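Local coordinates for protein cellobiose 2-epimerase (PDB 5ZIG) that probably catalyses the reversible 2-epimerization of cellobiose to beta-D-glucosyl-(1->4)-D-mannose, at residues 4-18 against 334-346. Residues are numbered along the deposited sequence; the frame is centred on the assembly and turned at random.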
# COMPACT_ATOMS: atom_id res chain seq x y z
N PRO A 4 -10.67 19.94 -20.10
CA PRO A 4 -11.90 20.73 -19.88
C PRO A 4 -11.72 21.69 -18.71
O PRO A 4 -11.51 21.28 -17.57
CB PRO A 4 -12.95 19.66 -19.57
CG PRO A 4 -12.45 18.44 -20.24
CD PRO A 4 -10.95 18.50 -20.15
N THR A 5 -11.81 22.99 -19.02
CA THR A 5 -11.49 24.02 -18.04
C THR A 5 -12.37 23.94 -16.80
O THR A 5 -11.96 24.41 -15.73
CB THR A 5 -11.62 25.42 -18.68
OG1 THR A 5 -10.95 25.43 -19.94
CG2 THR A 5 -11.00 26.50 -17.79
N THR A 6 -13.57 23.35 -16.92
CA THR A 6 -14.46 23.20 -15.78
C THR A 6 -13.87 22.29 -14.70
O THR A 6 -14.29 22.34 -13.54
CB THR A 6 -15.81 22.63 -16.24
OG1 THR A 6 -15.57 21.61 -17.23
CG2 THR A 6 -16.64 23.71 -16.86
N LEU A 7 -12.90 21.45 -15.06
CA LEU A 7 -12.24 20.62 -14.07
C LEU A 7 -11.24 21.42 -13.24
O LEU A 7 -10.85 20.96 -12.16
CB LEU A 7 -11.56 19.43 -14.74
CG LEU A 7 -12.45 18.19 -14.80
CD1 LEU A 7 -11.87 17.10 -15.72
CD2 LEU A 7 -12.69 17.64 -13.38
N ARG A 8 -10.84 22.61 -13.71
CA ARG A 8 -9.72 23.29 -13.06
C ARG A 8 -10.07 23.79 -11.67
O ARG A 8 -9.31 23.50 -10.72
CB ARG A 8 -9.19 24.41 -13.97
CG ARG A 8 -8.01 23.94 -14.78
CD ARG A 8 -7.34 25.02 -15.59
NE ARG A 8 -6.22 24.43 -16.31
CZ ARG A 8 -4.96 24.45 -15.88
NH1 ARG A 8 -4.65 25.03 -14.73
NH2 ARG A 8 -4.01 23.89 -16.62
N PRO A 9 -11.19 24.49 -11.44
CA PRO A 9 -11.51 24.85 -10.04
C PRO A 9 -11.78 23.64 -9.15
O PRO A 9 -11.45 23.68 -7.96
CB PRO A 9 -12.73 25.78 -10.18
CG PRO A 9 -13.24 25.59 -11.56
CD PRO A 9 -12.11 25.12 -12.40
N THR A 10 -12.37 22.56 -9.69
CA THR A 10 -12.57 21.34 -8.90
C THR A 10 -11.24 20.75 -8.44
O THR A 10 -11.09 20.34 -7.28
CB THR A 10 -13.34 20.31 -9.73
OG1 THR A 10 -14.30 20.98 -10.56
CG2 THR A 10 -14.05 19.30 -8.83
N LEU A 11 -10.24 20.69 -9.34
CA LEU A 11 -8.95 20.12 -8.98
C LEU A 11 -8.25 20.98 -7.93
O LEU A 11 -7.66 20.45 -6.98
CB LEU A 11 -8.08 19.94 -10.22
CG LEU A 11 -8.57 18.91 -11.24
CD1 LEU A 11 -7.69 18.91 -12.49
CD2 LEU A 11 -8.62 17.51 -10.62
N ARG A 12 -8.29 22.30 -8.10
CA ARG A 12 -7.70 23.19 -7.10
C ARG A 12 -8.35 23.00 -5.74
O ARG A 12 -7.68 23.06 -4.70
CB ARG A 12 -7.86 24.66 -7.51
CG ARG A 12 -7.24 25.05 -8.86
CD ARG A 12 -7.00 26.55 -8.89
NE ARG A 12 -8.28 27.26 -8.93
CZ ARG A 12 -8.89 27.58 -10.06
NH1 ARG A 12 -8.35 27.24 -11.23
NH2 ARG A 12 -10.05 28.23 -10.03
N GLN A 13 -9.66 22.80 -5.74
CA GLN A 13 -10.36 22.54 -4.49
C GLN A 13 -9.84 21.25 -3.85
O GLN A 13 -9.47 21.24 -2.66
CB GLN A 13 -11.87 22.49 -4.76
CG GLN A 13 -12.77 22.27 -3.54
CD GLN A 13 -12.41 23.17 -2.37
OE1 GLN A 13 -11.93 24.30 -2.56
NE2 GLN A 13 -12.64 22.68 -1.16
N ILE A 14 -9.77 20.16 -4.62
CA ILE A 14 -9.38 18.86 -4.07
C ILE A 14 -7.94 18.89 -3.57
O ILE A 14 -7.62 18.34 -2.51
CB ILE A 14 -9.60 17.76 -5.13
CG1 ILE A 14 -11.10 17.58 -5.31
CG2 ILE A 14 -8.84 16.42 -4.73
CD1 ILE A 14 -11.49 16.82 -6.55
N ARG A 15 -7.06 19.54 -4.32
CA ARG A 15 -5.69 19.71 -3.89
C ARG A 15 -5.62 20.27 -2.48
O ARG A 15 -4.85 19.79 -1.64
CB ARG A 15 -4.96 20.61 -4.89
CG ARG A 15 -3.49 20.50 -4.89
CD ARG A 15 -2.86 21.26 -3.74
NE ARG A 15 -1.41 21.16 -3.85
CZ ARG A 15 -0.56 21.33 -2.85
NH1 ARG A 15 -1.01 21.61 -1.62
NH2 ARG A 15 0.74 21.23 -3.09
N SER A 16 -6.42 21.31 -2.20
CA SER A 16 -6.36 21.94 -0.89
C SER A 16 -6.91 21.02 0.20
O SER A 16 -6.39 21.01 1.31
CB SER A 16 -7.12 23.27 -0.93
OG SER A 16 -8.50 23.05 -0.75
N GLU A 17 -7.95 20.23 -0.11
CA GLU A 17 -8.48 19.29 0.87
C GLU A 17 -7.49 18.15 1.12
O GLU A 17 -7.36 17.67 2.25
CB GLU A 17 -9.82 18.73 0.40
CG GLU A 17 -10.78 19.85 -0.03
CD GLU A 17 -12.11 19.35 -0.60
OE1 GLU A 17 -12.21 18.18 -1.00
OE2 GLU A 17 -13.06 20.16 -0.65
N LEU A 18 -6.80 17.71 0.07
CA LEU A 18 -5.73 16.73 0.24
C LEU A 18 -4.71 17.23 1.25
O LEU A 18 -4.30 16.48 2.14
CB LEU A 18 -5.08 16.43 -1.11
CG LEU A 18 -5.96 15.73 -2.15
CD1 LEU A 18 -5.30 15.69 -3.52
CD2 LEU A 18 -6.32 14.34 -1.71
N GLU A 334 -7.78 10.86 -20.81
CA GLU A 334 -9.23 10.86 -20.94
C GLU A 334 -9.83 11.51 -19.70
O GLU A 334 -9.85 10.88 -18.63
CB GLU A 334 -9.77 9.44 -21.14
CG GLU A 334 -9.47 8.88 -22.52
CD GLU A 334 -10.09 7.51 -22.75
OE1 GLU A 334 -10.27 6.77 -21.76
OE2 GLU A 334 -10.38 7.18 -23.93
N PRO A 335 -10.32 12.75 -19.79
CA PRO A 335 -10.72 13.49 -18.59
C PRO A 335 -11.76 12.78 -17.74
O PRO A 335 -11.90 13.12 -16.56
CB PRO A 335 -11.27 14.81 -19.16
CG PRO A 335 -10.59 14.95 -20.46
CD PRO A 335 -10.54 13.55 -21.01
N ARG A 336 -12.52 11.83 -18.29
CA ARG A 336 -13.51 11.13 -17.48
C ARG A 336 -12.87 10.41 -16.29
O ARG A 336 -13.54 10.20 -15.27
CB ARG A 336 -14.27 10.12 -18.36
CG ARG A 336 -15.36 9.36 -17.62
CD ARG A 336 -16.56 9.07 -18.50
NE ARG A 336 -17.57 8.30 -17.77
CZ ARG A 336 -18.43 8.83 -16.91
NH1 ARG A 336 -18.40 10.14 -16.66
NH2 ARG A 336 -19.31 8.06 -16.29
N TYR A 337 -11.60 10.04 -16.39
CA TYR A 337 -10.92 9.45 -15.24
C TYR A 337 -10.81 10.44 -14.10
O TYR A 337 -10.94 10.07 -12.93
CB TYR A 337 -9.55 8.92 -15.64
CG TYR A 337 -9.62 7.62 -16.40
CD1 TYR A 337 -10.19 6.49 -15.82
CD2 TYR A 337 -9.12 7.52 -17.69
CE1 TYR A 337 -10.28 5.29 -16.53
CE2 TYR A 337 -9.20 6.34 -18.39
CZ TYR A 337 -9.77 5.22 -17.82
OH TYR A 337 -9.83 4.05 -18.55
N LEU A 338 -10.62 11.72 -14.42
CA LEU A 338 -10.61 12.76 -13.39
C LEU A 338 -11.98 12.92 -12.75
O LEU A 338 -12.08 13.16 -11.54
CB LEU A 338 -10.13 14.09 -13.98
CG LEU A 338 -8.68 14.16 -14.46
CD1 LEU A 338 -8.32 15.54 -15.00
CD2 LEU A 338 -7.72 13.73 -13.34
N ASP A 339 -13.06 12.82 -13.55
CA ASP A 339 -14.41 12.82 -12.99
C ASP A 339 -14.54 11.75 -11.92
O ASP A 339 -15.08 11.99 -10.83
CB ASP A 339 -15.45 12.58 -14.09
CG ASP A 339 -15.53 13.71 -15.13
OD1 ASP A 339 -15.24 14.87 -14.78
OD2 ASP A 339 -15.88 13.44 -16.29
N HIS A 340 -14.02 10.57 -12.22
CA HIS A 340 -14.09 9.44 -11.30
C HIS A 340 -13.31 9.73 -10.02
O HIS A 340 -13.85 9.63 -8.92
CB HIS A 340 -13.58 8.19 -12.04
CG HIS A 340 -14.49 7.72 -13.13
ND1 HIS A 340 -15.87 7.80 -13.04
CD2 HIS A 340 -14.23 7.18 -14.35
CE1 HIS A 340 -16.42 7.30 -14.14
NE2 HIS A 340 -15.44 6.91 -14.95
N ALA A 341 -12.04 10.13 -10.15
CA ALA A 341 -11.24 10.54 -8.99
C ALA A 341 -11.99 11.55 -8.13
O ALA A 341 -12.14 11.36 -6.92
CB ALA A 341 -9.91 11.12 -9.44
N CYS A 342 -12.43 12.66 -8.73
CA CYS A 342 -13.21 13.65 -7.99
C CYS A 342 -14.39 12.99 -7.29
O CYS A 342 -14.65 13.28 -6.12
CB CYS A 342 -13.69 14.77 -8.93
SG CYS A 342 -12.37 15.73 -9.81
N THR A 343 -15.11 12.10 -7.98
CA THR A 343 -16.24 11.41 -7.37
C THR A 343 -15.81 10.59 -6.16
O THR A 343 -16.47 10.62 -5.11
CB THR A 343 -16.92 10.50 -8.41
OG1 THR A 343 -17.61 11.31 -9.36
CG2 THR A 343 -17.92 9.55 -7.75
N VAL A 344 -14.72 9.83 -6.30
CA VAL A 344 -14.24 9.01 -5.19
C VAL A 344 -13.81 9.90 -4.04
O VAL A 344 -14.12 9.62 -2.88
CB VAL A 344 -13.10 8.08 -5.67
CG1 VAL A 344 -12.30 7.56 -4.47
CG2 VAL A 344 -13.69 6.91 -6.45
N TRP A 345 -13.13 11.02 -4.34
CA TRP A 345 -12.63 11.87 -3.27
C TRP A 345 -13.77 12.51 -2.49
O TRP A 345 -13.71 12.63 -1.26
CB TRP A 345 -11.71 12.96 -3.82
CG TRP A 345 -11.20 13.82 -2.69
CD1 TRP A 345 -11.59 15.09 -2.38
CD2 TRP A 345 -10.25 13.44 -1.69
NE1 TRP A 345 -10.93 15.54 -1.25
CE2 TRP A 345 -10.10 14.54 -0.81
CE3 TRP A 345 -9.49 12.28 -1.45
CZ2 TRP A 345 -9.24 14.51 0.29
CZ3 TRP A 345 -8.64 12.25 -0.38
CH2 TRP A 345 -8.53 13.36 0.49
N ARG A 346 -14.82 12.93 -3.20
CA ARG A 346 -16.01 13.45 -2.54
C ARG A 346 -16.62 12.41 -1.60
O ARG A 346 -17.01 12.72 -0.48
CB ARG A 346 -17.03 13.90 -3.60
CG ARG A 346 -18.21 14.70 -3.08
CD ARG A 346 -17.75 15.80 -2.14
NE ARG A 346 -18.86 16.66 -1.74
CZ ARG A 346 -18.80 17.54 -0.75
NH1 ARG A 346 -17.68 17.66 -0.04
NH2 ARG A 346 -19.86 18.29 -0.45
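Cys342 and Trp345 meet Leu7, Ile14, Glu17 and Leu18 in a helix-helix contact of the alpha/alpha-barrel expected of this epimerase family, joining helix 7-31 to helix 336-352. The segment axes run in the same general direction, 39° apart, and approach to 11.2 Å, a separation bridged by side chains rather than backbone. A single knob-into-hole marks the middle: the side chain of Cys342 sits among Leu7, Thr10, Leu11 and Ile14, with SG 3.5 Å from Ile14 CD1. Nearer the N-terminal ends, Leu7 CD1 rests 3.9 Å from Leu338 CB, and the side chains of Pro4 and Pro335 cross at about a right angle, Pro4 CD lying 3.6 Å from Pro335 CG. Trp345, with CG trans to the backbone N (chi1 -180°), presents one indole face to two methyls. Ile14 CG2 stands over the five-membered ring and Leu18 CD2 over the six-membered ring, 3.4 Å from its centroid, both as CH-pi contacts; Phe322 of helix 315-332 also meets the indole. With an alanine in place of Trp345, both methyls would probably lose their aromatic platform and Glu17 OE1 its indole donor. Glu17 links two donors: OE2 accepts from Gln13 NE2, while OE1 offers its anti lone pair to Trp345 NE1 at 2.9 Å, within the indole plane but bent to 140° at the hydrogen.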